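Local structure of transcriptional regulator PA3341 (Pseudomonas aeruginosa, 2FBH) at residues Q79-R84 with T99-V104; A24-R29 with A111-V116; Q37-V42 with A70-G75. The protein probably binds DNA as a winged-helix transcriptional regulator of the MarR family, and carries bound zinc ions. All blocks are in the same frame, centred on the assembly; numbering follows the deposited sequence. Where two conformers were deposited one is given.

Contact 1 of 3, residues Q79-R84 with T99-V104; sequences QGLVRR and TPKADV
Thr99 holds its OG1 between its own backbone N and carbonyl carbon (chi1 63°), a setting that drops the hydroxyl onto the carbonyl of Gly80, while Lys101, with CG opposite its backbone N and the chain fully stretched, carries its ammonium group to the carbonyl of Gln79. The two bonds grip successive peptide oxygens. Thr99 OG1 donates to Gly80 O at 2.7 Å, in the carbonyl plane and on a lone pair; Lys101 NZ reaches Gln79 O, also at 2.7 Å, but tilted 25° from that plane. A third bond continues the series, from Thr99 N to Leu81 O at 3.1 Å, and here the donor stands above the carbonyl plane. Gly80, with positive phi, closes helix 66-78 in a Schellman motif, and the carbonyls of the residues that follow the helix take donors from Thr99 and Lys101. This is the base of the wing in the winged helix-turn-helix fold: strand 82-85 leaves here, strand 95-98 returns, and helix 102-120 starts straight after. Thr99 OG1 also accepts a weak capping bond from Ala102 N. Beside these bonds, Leu81 CD2 rests 4.0 Å from Ala102 CB, with Leu76 of helix 66-78 also against the leucine. Thr99 CG2 packs 3.9 Å from Arg83 CG, the two side chains crossing at about a right angle.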
ATOM      1  N   GLN A  79       3.340 -22.665 -11.993  1.00 22.14           N
ATOM      2  CA  GLN A  79       4.217 -23.296 -11.012  1.00 24.80           C
ATOM      3  C   GLN A  79       3.470 -24.427 -10.244  1.00 23.86           C
ATOM      4  O   GLN A  79       4.020 -25.065  -9.318  1.00 26.32           O
ATOM      5  CB  GLN A  79       4.823 -22.219 -10.051  1.00 25.64           C
ATOM      6  CG  GLN A  79       5.608 -20.980 -10.677  1.00 29.24           C
ATOM      7  CD  GLN A  79       5.857 -19.732  -9.689  1.00 29.31           C
ATOM      8  OE1 GLN A  79       4.919 -19.003  -9.257  1.00 30.10           O
ATOM      9  NE2 GLN A  79       7.130 -19.476  -9.387  1.00 38.04           N
ATOM     10  N   GLY A  80       2.222 -24.725 -10.649  1.00 20.30           N
ATOM     11  CA  GLY A  80       1.472 -25.808 -10.024  1.00 19.38           C
ATOM     12  C   GLY A  80       1.041 -25.500  -8.573  1.00 19.88           C
ATOM     13  O   GLY A  80       0.824 -26.425  -7.786  1.00 21.12           O
ATOM     14  N   LEU A  81       0.936 -24.217  -8.243  1.00 17.34           N
ATOM     15  CA  LEU A  81       0.604 -23.788  -6.859  1.00 18.53           C
ATOM     16  C   LEU A  81      -0.900 -23.536  -6.672  1.00 19.10           C
ATOM     17  O   LEU A  81      -1.456 -23.633  -5.532  1.00 18.09           O
ATOM     18  CB  LEU A  81       1.423 -22.554  -6.465  1.00 18.17           C
ATOM     19  CG  LEU A  81       2.930 -22.799  -6.474  1.00 18.24           C
ATOM     20  CD1 LEU A  81       3.714 -21.444  -6.265  1.00 21.90           C
ATOM     21  CD2 LEU A  81       3.400 -23.870  -5.466  1.00 18.77           C
ATOM     22  N   VAL A  82      -1.571 -23.144  -7.759  1.00 16.19           N
ATOM     23  CA  VAL A  82      -3.007 -22.955  -7.703  1.00 18.96           C
ATOM     24  C   VAL A  82      -3.717 -23.656  -8.863  1.00 21.16           C
ATOM     25  O   VAL A  82      -3.090 -23.933  -9.873  1.00 20.12           O
ATOM     26  CB  VAL A  82      -3.443 -21.467  -7.754  1.00 18.60           C
ATOM     27  CG1 VAL A  82      -2.791 -20.609  -6.535  1.00 18.84           C
ATOM     28  CG2 VAL A  82      -3.089 -20.800  -9.029  1.00 19.91           C
ATOM     29  N   ARG A  83      -5.013 -23.913  -8.679  1.00 20.67           N
ATOM     30  CA  ARG A  83      -5.939 -24.329  -9.761  1.00 22.80           C
ATOM     31  C   ARG A  83      -7.153 -23.444  -9.731  1.00 23.76           C
ATOM     32  O   ARG A  83      -7.488 -22.843  -8.671  1.00 22.75           O
ATOM     33  CB  ARG A  83      -6.333 -25.796  -9.608  1.00 23.98           C
ATOM     34  CG  ARG A  83      -5.132 -26.711  -9.742  1.00 25.19           C
ATOM     35  CD  ARG A  83      -5.550 -28.120  -9.680  1.00 30.01           C
ATOM     36  NE  ARG A  83      -6.276 -28.545 -10.896  1.00 30.08           N
ATOM     37  CZ  ARG A  83      -7.025 -29.635 -10.928  1.00 30.44           C
ATOM     38  NH1 ARG A  83      -7.688 -29.997 -12.033  1.00 29.42           N
ATOM     39  NH2 ARG A  83      -7.136 -30.336  -9.823  1.00 33.97           N
ATOM     40  N   ARG A  84      -7.774 -23.275 -10.905  1.00 25.75           N
ATOM     41  CA  ARG A  84      -9.070 -22.600 -10.982  1.00 29.76           C
ATOM     42  C   ARG A  84     -10.141 -23.633 -11.283  1.00 30.99           C
ATOM     43  O   ARG A  84     -10.110 -24.250 -12.359  1.00 32.16           O
ATOM     44  CB  ARG A  84      -9.010 -21.533 -12.048  1.00 30.53           C
ATOM     45  CG  ARG A  84      -7.859 -20.596 -11.810  1.00 32.85           C
ATOM     46  CD  ARG A  84      -7.749 -19.791 -13.037  1.00 35.95           C
ATOM     47  NE  ARG A  84      -6.365 -19.612 -13.410  1.00 40.34           N
ATOM     48  CZ  ARG A  84      -5.838 -18.442 -13.716  1.00 40.14           C
ATOM     49  NH1 ARG A  84      -6.607 -17.372 -13.684  1.00 42.02           N
ATOM     50  NH2 ARG A  84      -4.561 -18.354 -14.075  1.00 40.98           N
ATOM     51  N   THR A  99      -2.990 -26.057  -4.310  1.00 23.73           N
ATOM     52  CA  THR A  99      -2.641 -27.456  -4.498  1.00 24.08           C
ATOM     53  C   THR A  99      -1.835 -28.003  -3.317  1.00 27.02           C
ATOM     54  O   THR A  99      -1.180 -27.245  -2.585  1.00 27.28           O
ATOM     55  CB  THR A  99      -1.742 -27.631  -5.750  1.00 24.29           C
ATOM     56  OG1 THR A  99      -0.521 -26.916  -5.542  1.00 22.39           O
ATOM     57  CG2 THR A  99      -2.408 -27.116  -7.045  1.00 21.46           C
ATOM     58  N   PRO A 100      -1.845 -29.334  -3.143  1.00 28.35           N
ATOM     59  CA  PRO A 100      -0.964 -30.026  -2.203  1.00 29.61           C
ATOM     60  C   PRO A 100       0.508 -29.606  -2.379  1.00 30.53           C
ATOM     61  O   PRO A 100       1.187 -29.381  -1.382  1.00 31.68           O
ATOM     62  CB  PRO A 100      -1.190 -31.495  -2.572  1.00 28.88           C
ATOM     63  CG  PRO A 100      -2.640 -31.509  -2.814  1.00 29.42           C
ATOM     64  CD  PRO A 100      -2.784 -30.293  -3.769  1.00 28.97           C
ATOM     65  N   LYS A 101       0.955 -29.423  -3.623  1.00 30.08           N
ATOM     66  CA  LYS A 101       2.298 -28.911  -3.887  1.00 32.63           C
ATOM     67  C   LYS A 101       2.554 -27.642  -3.145  1.00 31.09           C
ATOM     68  O   LYS A 101       3.690 -27.395  -2.747  1.00 33.86           O
ATOM     69  CB  LYS A 101       2.558 -28.617  -5.369  1.00 33.13           C
ATOM     70  CG  LYS A 101       4.021 -28.152  -5.610  1.00 37.67           C
ATOM     71  CD  LYS A 101       4.391 -27.925  -7.093  1.00 35.87           C
ATOM     72  CE  LYS A 101       5.727 -27.117  -7.158  1.00 37.97           C
ATOM     73  NZ  LYS A 101       6.134 -26.555  -8.499  1.00 39.91           N
ATOM     74  N   ALA A 102       1.535 -26.801  -3.027  1.00 29.42           N
ATOM     75  CA  ALA A 102       1.732 -25.483  -2.464  1.00 28.42           C
ATOM     76  C   ALA A 102       1.974 -25.555  -0.956  1.00 29.39           C
ATOM     77  O   ALA A 102       2.403 -24.556  -0.373  1.00 27.75           O
ATOM     78  CB  ALA A 102       0.544 -24.602  -2.726  1.00 28.32           C
ATOM     79  N   ASP A 103       1.675 -26.687  -0.303  1.00 30.75           N
ATOM     80  CA  ASP A 103       1.646 -26.638   1.187  1.00 29.67           C
ATOM     81  C   ASP A 103       3.007 -26.450   1.813  1.00 30.31           C
ATOM     82  O   ASP A 103       3.076 -25.710   2.815  1.00 30.41           O
ATOM     83  CB  ASP A 103       0.859 -27.792   1.861  1.00 31.58           C
ATOM     84  CG  ASP A 103       0.696 -27.586   3.422  1.00 33.67           C
ATOM     85  OD1 ASP A 103      -0.062 -26.648   3.845  1.00 33.94           O
ATOM     86  OD2 ASP A 103       1.331 -28.340   4.219  1.00 35.59           O
ATOM     87  N   VAL A 104       4.084 -27.064   1.307  1.00 28.93           N
ATOM     88  CA  VAL A 104       5.378 -26.771   1.998  1.00 30.43           C
ATOM     89  C   VAL A 104       5.730 -25.315   1.786  1.00 28.29           C
ATOM     90  O   VAL A 104       6.348 -24.683   2.645  1.00 29.06           O
ATOM     91  CB  VAL A 104       6.637 -27.700   1.678  1.00 30.82           C
ATOM     92  CG1 VAL A 104       6.440 -29.136   2.173  1.00 34.75           C
ATOM     93  CG2 VAL A 104       7.028 -27.658   0.234  1.00 33.98           C
TER

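Contact 2 of 3, residues A24-R29 with A111-V116; sequences AELDRR and AIAASV
Arg29 and Val116 meet where helix 11-29, whose Glu25 packs on Leu143 of the second subunit, crosses helix 102-120, which follows the wing of the winged helix-turn-helix. The two run roughly antiparallel, their local axes 9.8 Å apart at an angle of 138°. The tight part is apolar. Leu26 sends CD1 against the backbone of the partner helix, 3.7 Å from Ala113 CA, and the same methyl also touches Ile112 CG2 and Val116 CG2. Ile112, which also lies against the zinc ligand His32, presses CG2 on the root of the arginine, 3.4 Å from Arg29 CB. Further out, Val116 CG2 lies over one face of the Arg29 guanidinium, toward its rim, and 3.6 Å from Arg29 CD. The polar side is looser and partly bridged by water: in one of two conformers of Ser115, so only tentatively, a water joins Ser115 OG to Arg29 NH1, its bond to the arginine weak. Arg29 runs out extended from CG to NE, its CG opposite the carbonyl carbon (chi1 -54°), and reaches past Val116 to the edge of the interface. Asp119 takes NH2 in a salt bridge. Glu25, one turn back, fixes the rotation of the guanidinium: NE gives a second salt bridge to Glu25 OE2 at 2.7 Å, in the guanidinium plane and on the anti lone pair of the oxygen.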
ATOM      1  N   ALA A  24       7.563  -4.356   2.469  1.00 11.85           N
ATOM      2  CA  ALA A  24       8.954  -4.412   1.911  1.00 13.45           C
ATOM      3  C   ALA A  24       9.733  -5.436   2.681  1.00 12.94           C
ATOM      4  O   ALA A  24      10.534  -6.201   2.117  1.00 11.97           O
ATOM      5  CB  ALA A  24       9.643  -3.092   1.989  1.00 12.76           C
ATOM      6  N   GLU A  25       9.559  -5.405   4.003  1.00 10.81           N
ATOM      7  CA  GLU A  25      10.316  -6.336   4.854  1.00 10.53           C
ATOM      8  C   GLU A  25       9.883  -7.806   4.598  1.00 10.92           C
ATOM      9  O   GLU A  25      10.696  -8.714   4.501  1.00 11.37           O
ATOM     10  CB  GLU A  25      10.135  -5.993   6.361  1.00  9.74           C
ATOM     11  CG  GLU A  25      10.921  -6.968   7.276  1.00 12.48           C
ATOM     12  CD  GLU A  25      12.492  -6.894   7.098  1.00 12.05           C
ATOM     13  OE1 GLU A  25      13.045  -5.889   6.559  1.00 13.88           O
ATOM     14  OE2 GLU A  25      13.154  -7.892   7.532  1.00 13.27           O
ATOM     15  N   LEU A  26       8.579  -8.014   4.484  1.00 10.29           N
ATOM     16  CA  LEU A  26       8.098  -9.366   4.160  1.00 12.46           C
ATOM     17  C   LEU A  26       8.618  -9.760   2.766  1.00 12.31           C
ATOM     18  O   LEU A  26       9.058 -10.915   2.576  1.00 12.25           O
ATOM     19  CB  LEU A  26       6.540  -9.345   4.178  1.00 13.97           C
ATOM     20  CG  LEU A  26       5.856 -10.696   4.169  1.00 19.59           C
ATOM     21  CD1 LEU A  26       6.547 -11.891   4.978  1.00 19.37           C
ATOM     22  CD2 LEU A  26       4.517 -10.340   4.778  1.00 26.79           C
ATOM     23  N   ASP A  27       8.557  -8.856   1.791  1.00 10.76           N
ATOM     24  CA  ASP A  27       9.047  -9.186   0.429  1.00 13.30           C
ATOM     25  C   ASP A  27      10.530  -9.540   0.498  1.00 13.38           C
ATOM     26  O   ASP A  27      10.935 -10.494  -0.136  1.00 12.69           O
ATOM     27  CB  ASP A  27       8.862  -7.987  -0.516  1.00 12.22           C
ATOM     28  CG  ASP A  27       9.165  -8.346  -1.986  1.00 16.77           C
ATOM     29  OD1 ASP A  27       8.513  -9.264  -2.528  1.00 18.55           O
ATOM     30  OD2 ASP A  27      10.079  -7.728  -2.518  1.00 16.62           O
ATOM     31  N   ARG A  28      11.310  -8.807   1.301  1.00 10.86           N
ATOM     32  CA  ARG A  28      12.735  -9.167   1.547  1.00 10.94           C
ATOM     33  C   ARG A  28      12.906 -10.566   2.148  1.00  9.85           C
ATOM     34  O   ARG A  28      13.705 -11.373   1.650  1.00 11.97           O
ATOM     35  CB  ARG A  28      13.336  -8.130   2.494  1.00  9.80           C
ATOM     36  CG  ARG A  28      14.673  -8.555   3.149  1.00 10.44           C
ATOM     37  CD  ARG A  28      15.245  -7.467   4.119  1.00 12.97           C
ATOM     38  NE  ARG A  28      16.444  -7.939   4.775  1.00 10.97           N
ATOM     39  CZ  ARG A  28      17.690  -7.749   4.271  1.00 14.88           C
ATOM     40  NH1 ARG A  28      18.782  -8.170   4.907  1.00 15.69           N
ATOM     41  NH2 ARG A  28      17.839  -7.151   3.142  1.00 16.33           N
ATOM     42  N   ARG A  29      12.138 -10.885   3.196  1.00 10.34           N
ATOM     43  CA  ARG A  29      12.294 -12.207   3.817  1.00 11.34           C
ATOM     44  C   ARG A  29      11.795 -13.351   2.973  1.00 12.15           C
ATOM     45  O   ARG A  29      12.263 -14.486   3.176  1.00 12.59           O
ATOM     46  CB  ARG A  29      11.762 -12.244   5.263  1.00 11.14           C
ATOM     47  CG  ARG A  29      12.420 -11.106   6.127  1.00 11.49           C
ATOM     48  CD  ARG A  29      12.233 -11.505   7.598  1.00 17.13           C
ATOM     49  NE  ARG A  29      12.402 -10.295   8.384  1.00 14.32           N
ATOM     50  CZ  ARG A  29      12.218 -10.295   9.685  1.00 14.24           C
ATOM     51  NH1 ARG A  29      11.823 -11.447  10.243  1.00 14.15           N
ATOM     52  NH2 ARG A  29      12.358  -9.146  10.368  1.00 14.13           N
ATOM     53  N   ALA A 111       5.359 -18.962   8.242  1.00 14.23           N
ATOM     54  CA  ALA A 111       6.349 -18.925   9.298  1.00 13.94           C
ATOM     55  C   ALA A 111       7.120 -17.592   9.152  1.00 13.42           C
ATOM     56  O   ALA A 111       7.396 -16.877  10.135  1.00 12.01           O
ATOM     57  CB  ALA A 111       7.285 -20.113   9.224  1.00 14.34           C
ATOM     58  N   ILE A 112       7.445 -17.258   7.906  1.00 11.64           N
ATOM     59  CA  ILE A 112       8.238 -16.001   7.704  1.00 12.04           C
ATOM     60  C   ILE A 112       7.380 -14.765   8.004  1.00 12.06           C
ATOM     61  O   ILE A 112       7.856 -13.828   8.646  1.00 12.29           O
ATOM     62  CB  ILE A 112       8.828 -15.972   6.243  1.00 13.12           C
ATOM     63  CG1 ILE A 112       9.874 -17.092   6.114  1.00 14.63           C
ATOM     64  CG2 ILE A 112       9.401 -14.623   5.917  1.00 14.40           C
ATOM     65  CD1 ILE A 112      10.330 -17.380   4.618  1.00 10.55           C
ATOM     66  N   ALA A 113       6.098 -14.793   7.625  1.00 12.52           N
ATOM     67  CA  ALA A 113       5.187 -13.683   7.930  1.00 11.99           C
ATOM     68  C   ALA A 113       5.006 -13.536   9.491  1.00 12.04           C
ATOM     69  O   ALA A 113       5.021 -12.401   9.998  1.00 11.22           O
ATOM     70  CB  ALA A 113       3.851 -13.890   7.290  1.00 11.33           C
ATOM     71  N   ALA A 114       4.927 -14.660  10.209  1.00 11.64           N
ATOM     72  CA  ALA A 114       4.927 -14.622  11.681  1.00 12.20           C
ATOM     73  C   ALA A 114       6.203 -14.014  12.238  1.00 12.38           C
ATOM     74  O   ALA A 114       6.134 -13.224  13.191  1.00 11.23           O
ATOM     75  CB  ALA A 114       4.698 -15.960  12.211  1.00 13.36           C
ATOM     76  N   SER A 115       7.345 -14.331  11.646  0.50 10.62           N
ATOM     77  CA  SER A 115       8.600 -13.732  12.099  0.50 10.73           C
ATOM     78  C   SER A 115       8.583 -12.183  11.939  0.50 11.30           C
ATOM     79  O   SER A 115       8.975 -11.425  12.827  0.50 10.13           O
ATOM     80  CB  SER A 115       9.774 -14.341  11.336  0.50 10.64           C
ATOM     81  OG  SER A 115      10.932 -13.979  12.022  0.50  9.26           O
ATOM     82  N   VAL A 116       8.149 -11.716  10.777  1.00 10.66           N
ATOM     83  CA  VAL A 116       8.129 -10.255  10.538  1.00 11.24           C
ATOM     84  C   VAL A 116       7.168  -9.628  11.579  1.00 11.51           C
ATOM     85  O   VAL A 116       7.465  -8.591  12.147  1.00 12.39           O
ATOM     86  CB  VAL A 116       7.687  -9.946   9.103  1.00 11.25           C
ATOM     87  CG1 VAL A 116       7.535  -8.438   8.927  1.00 13.15           C
ATOM     88  CG2 VAL A 116       8.804 -10.503   8.088  1.00 11.99           C
TER
HETATM   89  O   HOH W   1      12.590 -14.380   9.708  1.00 32.24           O

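Contact 3 of 3, residues Q37-V42 with A70-G75; sequences QARWLV and ARLLDG
Leu72 drives its two methyls into the turn before helix 39-48 and its first residues, and apolar packing makes up most of this contact. Its CG stands opposite the carbonyl carbon (chi1 -61°), which turns the branched end toward Gln37-Val42, and the two methyls then part. CD1 lies 3.8 Å from Ala38 CB and a little farther from Val42 CG2; CD2 takes the aliphatic parts of two longer side chains, 3.5 Å from Gln37 CG and 3.6 Å from Arg39 CG. Val42 is shared, since its other methyl, CG1, meets Leu73 CD2 at 4.0 Å, the two side chains crossing at about a right angle.

The second kind of contact is the lie of a charged group on backbone. Arg39 bends at chi3 (-66°) and lays its guanidinium alongside helix 66-78, with Gly75 C over one face, toward the rim. The closest atoms are Arg39 NH1 and Gly75 CA at 3.1 Å, an approach that the missing side chain of Gly75 permits. Leu72 O lies 3.5 Å from Arg39 CD. No hydrogen bond links the two segments; the match rests on packing.

In the helix-turn-helix of the MarR family, helix 66-78 is by position the probable DNA-recognition helix, and this contact sets it against helix 39-48. Leu58 and Val62 of helix 55-62 pack on Val42, joining three helices; strand 82-85 follows, its Arg84 salt-bridged to Asp74.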
ATOM      1  N   GLN A  37       6.474 -10.024  -8.108  1.00 33.75           N
ATOM      2  CA  GLN A  37       5.284  -9.181  -8.030  1.00 35.98           C
ATOM      3  C   GLN A  37       4.499  -9.613  -6.789  1.00 36.52           C
ATOM      4  O   GLN A  37       5.098 -10.136  -5.791  1.00 37.69           O
ATOM      5  CB  GLN A  37       4.449  -9.128  -9.335  1.00 36.95           C
ATOM      6  CG  GLN A  37       4.641 -10.276 -10.355  1.00 42.16           C
ATOM      7  CD  GLN A  37       6.063 -10.384 -10.930  1.00 45.96           C
ATOM      8  OE1 GLN A  37       6.762  -9.395 -11.097  1.00 50.20           O
ATOM      9  NE2 GLN A  37       6.488 -11.597 -11.203  1.00 47.54           N
ATOM     10  N   ALA A  38       3.196  -9.403  -6.802  1.00 35.13           N
ATOM     11  CA  ALA A  38       2.508  -9.636  -5.542  1.00 35.09           C
ATOM     12  C   ALA A  38       2.402 -11.141  -5.162  1.00 33.17           C
ATOM     13  O   ALA A  38       1.809 -11.468  -4.162  1.00 33.65           O
ATOM     14  CB  ALA A  38       1.132  -8.935  -5.546  1.00 34.65           C
ATOM     15  N   ARG A  39       3.027 -12.050  -5.907  1.00 30.20           N
ATOM     16  CA  ARG A  39       2.501 -13.421  -5.990  1.00 27.03           C
ATOM     17  C   ARG A  39       2.422 -14.130  -4.658  1.00 25.10           C
ATOM     18  O   ARG A  39       1.467 -14.857  -4.394  1.00 23.71           O
ATOM     19  CB  ARG A  39       3.268 -14.243  -7.008  1.00 26.58           C
ATOM     20  CG  ARG A  39       3.147 -13.525  -8.292  1.00 30.78           C
ATOM     21  CD  ARG A  39       3.228 -14.389  -9.436  1.00 39.63           C
ATOM     22  NE  ARG A  39       4.507 -15.016  -9.594  1.00 41.49           N
ATOM     23  CZ  ARG A  39       4.965 -15.356 -10.798  1.00 50.00           C
ATOM     24  NH1 ARG A  39       4.248 -15.035 -11.882  1.00 53.37           N
ATOM     25  NH2 ARG A  39       6.127 -15.987 -10.935  1.00 51.74           N
ATOM     26  N   TRP A  40       3.385 -13.873  -3.792  1.00 21.87           N
ATOM     27  CA  TRP A  40       3.381 -14.513  -2.477  1.00 21.39           C
ATOM     28  C   TRP A  40       2.186 -14.052  -1.602  1.00 21.88           C
ATOM     29  O   TRP A  40       1.731 -14.807  -0.717  1.00 23.10           O
ATOM     30  CB  TRP A  40       4.689 -14.277  -1.736  1.00 19.41           C
ATOM     31  CG  TRP A  40       5.113 -12.805  -1.493  1.00 19.00           C
ATOM     32  CD1 TRP A  40       6.093 -12.106  -2.186  1.00 19.61           C
ATOM     33  CD2 TRP A  40       4.635 -11.908  -0.477  1.00 20.15           C
ATOM     34  NE1 TRP A  40       6.203 -10.831  -1.674  1.00 19.21           N
ATOM     35  CE2 TRP A  40       5.325 -10.678  -0.637  1.00 19.63           C
ATOM     36  CE3 TRP A  40       3.694 -12.020   0.556  1.00 20.41           C
ATOM     37  CZ2 TRP A  40       5.115  -9.563   0.220  1.00 18.11           C
ATOM     38  CZ3 TRP A  40       3.469 -10.891   1.399  1.00 18.03           C
ATOM     39  CH2 TRP A  40       4.173  -9.719   1.239  1.00 17.91           C
ATOM     40  N   LEU A  41       1.701 -12.850  -1.881  0.50 22.27           N
ATOM     41  CA  LEU A  41       0.588 -12.214  -1.147  0.50 24.09           C
ATOM     42  C   LEU A  41      -0.796 -12.782  -1.548  0.50 23.79           C
ATOM     43  O   LEU A  41      -1.705 -12.843  -0.749  0.50 23.70           O
ATOM     44  CB  LEU A  41       0.651 -10.709  -1.368  0.50 24.70           C
ATOM     45  CG  LEU A  41       0.099  -9.711  -0.348  0.50 25.94           C
ATOM     46  CD1 LEU A  41      -1.285  -9.282  -0.750  0.50 26.47           C
ATOM     47  CD2 LEU A  41       0.102 -10.260   1.086  0.50 26.55           C
ATOM     48  N   VAL A  42      -0.909 -13.217  -2.801  1.00 23.81           N
ATOM     49  CA  VAL A  42      -2.011 -14.048  -3.251  1.00 22.71           C
ATOM     50  C   VAL A  42      -2.016 -15.400  -2.511  1.00 22.28           C
ATOM     51  O   VAL A  42      -3.040 -15.755  -1.957  1.00 22.77           O
ATOM     52  CB  VAL A  42      -1.982 -14.196  -4.818  1.00 23.81           C
ATOM     53  CG1 VAL A  42      -3.031 -15.198  -5.283  1.00 22.65           C
ATOM     54  CG2 VAL A  42      -2.230 -12.788  -5.500  1.00 24.31           C
ATOM     55  N   ALA A  70      -5.137 -11.687 -12.748  1.00 28.56           N
ATOM     56  CA  ALA A  70      -5.132 -12.778 -13.742  1.00 28.43           C
ATOM     57  C   ALA A  70      -3.697 -13.162 -14.115  1.00 27.09           C
ATOM     58  O   ALA A  70      -3.412 -14.340 -14.203  1.00 25.49           O
ATOM     59  CB  ALA A  70      -5.905 -12.430 -14.987  1.00 30.49           C
ATOM     60  N   ARG A  71      -2.841 -12.158 -14.329  1.00 26.75           N
ATOM     61  CA  ARG A  71      -1.397 -12.386 -14.582  1.00 25.47           C
ATOM     62  C   ARG A  71      -0.674 -13.051 -13.438  1.00 23.24           C
ATOM     63  O   ARG A  71       0.097 -13.973 -13.682  1.00 19.54           O
ATOM     64  CB  ARG A  71      -0.673 -11.089 -14.919  1.00 27.14           C
ATOM     65  CG  ARG A  71      -1.252 -10.349 -16.098  1.00 29.66           C
ATOM     66  CD  ARG A  71      -0.680 -10.848 -17.405  1.00 34.87           C
ATOM     67  NE  ARG A  71      -1.053 -10.016 -18.551  1.00 36.60           N
ATOM     68  CZ  ARG A  71      -0.269  -9.124 -19.160  1.00 34.83           C
ATOM     69  NH1 ARG A  71       0.983  -8.872 -18.713  1.00 35.39           N
ATOM     70  NH2 ARG A  71      -0.741  -8.485 -20.230  1.00 23.30           N
ATOM     71  N   LEU A  72      -0.865 -12.549 -12.194  1.00 21.82           N
ATOM     72  CA  LEU A  72      -0.332 -13.160 -10.995  1.00 21.53           C
ATOM     73  C   LEU A  72      -0.744 -14.600 -10.900  1.00 21.22           C
ATOM     74  O   LEU A  72       0.102 -15.450 -10.661  1.00 22.02           O
ATOM     75  CB  LEU A  72      -0.809 -12.399  -9.719  1.00 22.20           C
ATOM     76  CG  LEU A  72      -0.345 -10.959  -9.712  1.00 26.45           C
ATOM     77  CD1 LEU A  72      -0.911 -10.294  -8.441  1.00 31.50           C
ATOM     78  CD2 LEU A  72       1.220 -10.860  -9.783  1.00 27.74           C
ATOM     79  N   LEU A  73      -2.035 -14.856 -11.166  1.00 19.50           N
ATOM     80  CA  LEU A  73      -2.552 -16.218 -11.052  1.00 20.78           C
ATOM     81  C   LEU A  73      -1.894 -17.116 -12.142  1.00 18.49           C
ATOM     82  O   LEU A  73      -1.613 -18.266 -11.847  1.00 19.40           O
ATOM     83  CB  LEU A  73      -4.077 -16.251 -11.163  1.00 20.27           C
ATOM     84  CG  LEU A  73      -4.817 -15.729  -9.914  1.00 22.71           C
ATOM     85  CD1 LEU A  73      -6.260 -15.582 -10.246  1.00 21.30           C
ATOM     86  CD2 LEU A  73      -4.623 -16.679  -8.692  1.00 24.11           C
ATOM     87  N   ASP A  74      -1.707 -16.595 -13.366  1.00 19.20           N
ATOM     88  CA  ASP A  74      -1.057 -17.411 -14.452  1.00 18.01           C
ATOM     89  C   ASP A  74       0.323 -17.885 -13.963  1.00 17.66           C
ATOM     90  O   ASP A  74       0.717 -19.040 -14.124  1.00 18.07           O
ATOM     91  CB  ASP A  74      -0.773 -16.595 -15.721  1.00 18.72           C
ATOM     92  CG  ASP A  74      -2.036 -16.278 -16.556  1.00 24.68           C
ATOM     93  OD1 ASP A  74      -3.071 -16.941 -16.368  1.00 24.98           O
ATOM     94  OD2 ASP A  74      -1.952 -15.305 -17.359  1.00 33.44           O
ATOM     95  N   GLY A  75       1.052 -16.968 -13.335  1.00 17.32           N
ATOM     96  CA  GLY A  75       2.318 -17.298 -12.731  1.00 18.36           C
ATOM     97  C   GLY A  75       2.239 -18.408 -11.709  1.00 17.75           C
ATOM     98  O   GLY A  75       2.979 -19.368 -11.799  1.00 20.09           O
TER

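In the fold
From the N terminus, helix 11-29 comes first, and its last turns wait for helix 102-120 to close contact 2, the widest loop of the three. Within that span lie the other two, in series: contact 3 brings helix 66-78 back onto helix 39-48, and only then does contact 1 join the turn after helix 66-78 and the first wing strand to the residues leading into helix 102-120, closing round the wing hairpin. Contacts 1 and 2 thus share helix 102-120 but lie about 21 Å apart between centres. Contact 3 touches both: Val82 packs on Leu73, and Trp40 on Leu26. Together they tie the probable DNA-binding part to helix 102-120 and to helix 11-29, which meets the second subunit.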